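Side-chain contact in antigen MTB48, Mycobacterial protein (Mycobacterium smegmatis, PDB 4WJ1), which is exported by the ESX-1 type VII secretion system and is probably involved in DNA conjugation, at least in the recipient strain: residues A[75-78]-A[79-83]. Sequence-based numbering, arbitrary orientation.
Sequences RAAA and GAYQK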
ATOM      1  N   ARG A  75      -3.352  24.871  -8.778  1.00 34.35           N
ATOM      2  CA  ARG A  75      -2.737  25.778  -9.739  1.00 34.20           C
ATOM      3  C   ARG A  75      -3.742  26.352 -10.728  1.00 38.57           C
ATOM      4  O   ARG A  75      -3.551  27.459 -11.234  1.00 45.21           O
ATOM      5  CB  ARG A  75      -1.618  25.078 -10.492  1.00 40.39           C
ATOM      6  CG  ARG A  75      -0.499  24.652  -9.563  1.00 43.58           C
ATOM      7  CD  ARG A  75       0.806  24.529 -10.272  1.00 39.02           C
ATOM      8  NE  ARG A  75       1.858  24.362  -9.292  1.00 43.63           N
ATOM      9  CZ  ARG A  75       2.356  23.186  -8.931  1.00 43.22           C
ATOM     10  NH1 ARG A  75       1.907  22.067  -9.493  1.00 37.52           N
ATOM     11  NH2 ARG A  75       3.308  23.137  -8.014  1.00 36.91           N
ATOM     12  N   ALA A  76      -4.809  25.614 -11.012  1.00 33.76           N
ATOM     13  CA  ALA A  76      -5.816  26.120 -11.941  1.00 37.24           C
ATOM     14  C   ALA A  76      -6.578  27.249 -11.247  1.00 41.41           C
ATOM     15  O   ALA A  76      -6.842  28.296 -11.832  1.00 47.28           O
ATOM     16  CB  ALA A  76      -6.744  25.018 -12.389  1.00 34.18           C
ATOM     17  N   ALA A  77      -6.899  27.032  -9.978  1.00 41.40           N
ATOM     18  CA  ALA A  77      -7.489  28.068  -9.149  1.00 39.48           C
ATOM     19  C   ALA A  77      -6.609  29.312  -9.135  1.00 43.05           C
ATOM     20  O   ALA A  77      -7.070  30.413  -9.418  1.00 53.40           O
ATOM     21  CB  ALA A  77      -7.703  27.552  -7.735  1.00 32.88           C
ATOM     22  N   ALA A  78      -5.337  29.126  -8.812  1.00 36.81           N
ATOM     23  CA  ALA A  78      -4.396  30.237  -8.720  1.00 38.02           C
ATOM     24  C   ALA A  78      -4.345  30.998 -10.033  1.00 41.36           C
ATOM     25  O   ALA A  78      -4.241  32.224 -10.048  1.00 47.22           O
ATOM     26  CB  ALA A  78      -2.983  29.731  -8.334  1.00 34.25           C
ATOM     27  N   GLY A  79      -4.439  30.264 -11.137  1.00 38.65           N
ATOM     28  CA  GLY A  79      -4.421  30.875 -12.454  1.00 37.32           C
ATOM     29  C   GLY A  79      -5.635  31.748 -12.637  1.00 43.06           C
ATOM     30  O   GLY A  79      -5.553  32.848 -13.182  1.00 50.52           O
ATOM     31  N   ALA A  80      -6.768  31.244 -12.164  1.00 43.98           N
ATOM     32  CA  ALA A  80      -8.029  31.975 -12.216  1.00 44.36           C
ATOM     33  C   ALA A  80      -7.973  33.222 -11.331  1.00 43.76           C
ATOM     34  O   ALA A  80      -8.452  34.287 -11.723  1.00 46.81           O
ATOM     35  CB  ALA A  80      -9.184  31.068 -11.799  1.00 37.44           C
ATOM     36  N   TYR A  81      -7.371  33.093 -10.149  1.00 39.46           N
ATOM     37  CA  TYR A  81      -7.298  34.226  -9.233  1.00 43.94           C
ATOM     38  C   TYR A  81      -6.358  35.275  -9.801  1.00 47.33           C
ATOM     39  O   TYR A  81      -6.568  36.480  -9.608  1.00 47.23           O
ATOM     40  CB  TYR A  81      -6.849  33.796  -7.836  1.00 36.63           C
ATOM     41  CG  TYR A  81      -7.749  32.745  -7.218  1.00 37.57           C
ATOM     42  CD1 TYR A  81      -9.098  32.685  -7.534  1.00 39.53           C
ATOM     43  CD2 TYR A  81      -7.241  31.793  -6.335  1.00 34.94           C
ATOM     44  CE1 TYR A  81      -9.917  31.723  -6.983  1.00 41.69           C
ATOM     45  CE2 TYR A  81      -8.052  30.827  -5.778  1.00 39.77           C
ATOM     46  CZ  TYR A  81      -9.393  30.795  -6.109  1.00 46.03           C
ATOM     47  OH  TYR A  81     -10.207  29.835  -5.556  1.00 50.59           O
ATOM     48  N   GLN A  82      -5.340  34.819 -10.523  1.00 41.77           N
ATOM     49  CA  GLN A  82      -4.438  35.738 -11.199  1.00 45.16           C
ATOM     50  C   GLN A  82      -5.214  36.616 -12.183  1.00 44.70           C
ATOM     51  O   GLN A  82      -4.990  37.825 -12.265  1.00 45.26           O
ATOM     52  CB  GLN A  82      -3.329  34.985 -11.933  1.00 48.62           C
ATOM     53  CG  GLN A  82      -2.332  35.906 -12.609  1.00 58.74           C
ATOM     54  CD  GLN A  82      -1.570  36.752 -11.607  1.00 72.82           C
ATOM     55  OE1 GLN A  82      -1.793  37.965 -11.484  1.00 73.60           O
ATOM     56  NE2 GLN A  82      -0.665  36.111 -10.870  1.00 80.95           N
ATOM     57  N   LYS A  83      -6.133  36.008 -12.922  1.00 48.67           N
ATOM     58  CA  LYS A  83      -6.900  36.760 -13.901  1.00 53.85           C
ATOM     59  C   LYS A  83      -7.827  37.726 -13.188  1.00 50.49           C
ATOM     60  O   LYS A  83      -8.001  38.866 -13.620  1.00 58.42           O
ATOM     61  CB  LYS A  83      -7.692  35.831 -14.819  1.00 62.41           C
ATOM     62  CG  LYS A  83      -6.948  35.481 -16.112  1.00 78.53           C
ATOM     63  CD  LYS A  83      -7.357  36.422 -17.258  1.00 90.43           C
ATOM     64  CE  LYS A  83      -7.004  35.844 -18.634  1.00 90.09           C
ATOM     65  NZ  LYS A  83      -7.613  36.623 -19.758  1.00 85.62           N
TER
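With chi1 at -58°, the CG of Y81 stands beside its own backbone N and anti to the carbonyl carbon, which swings the phenol back along the helix over A77, one turn earlier. Two atoms of that alanine receive it. The carbonyl O of A77 lies over one face of the ring, displaced toward the rim, with its nearest ring atom, Y81 CG, at 3.3 Å. Farther out, A77 CB packs against the distal part of the ring, 3.8 Å from Y81 CE2. The same carbonyl O also accepts the backbone N-H of Y81, N to O 2.8 Å, with the donor almost in line with the C=O bond. This is the i to i+4 pattern of an alpha helix, here within the long helix 40-96, in a part belonging to the PE domain of EspB. Its neighbours follow suit: G79 N bonds to R75 O at 2.9 Å, and Q82 N reaches A78 O over an equal distance. Q82 takes the other course: its CG is anti to the backbone N (chi1 -178°), and the amide leads away from A78, although Q82 CB remains 3.5 Å from A78 O. Beyond the helix, the Y81 hydroxyl is hydrogen-bonded to W184 NE1 and its ring stacks with Y10, contacts that probably restrain the rotation of the phenol as well as its polar end. R75 extends away from the following turn to form salt bridges with E16 and E23.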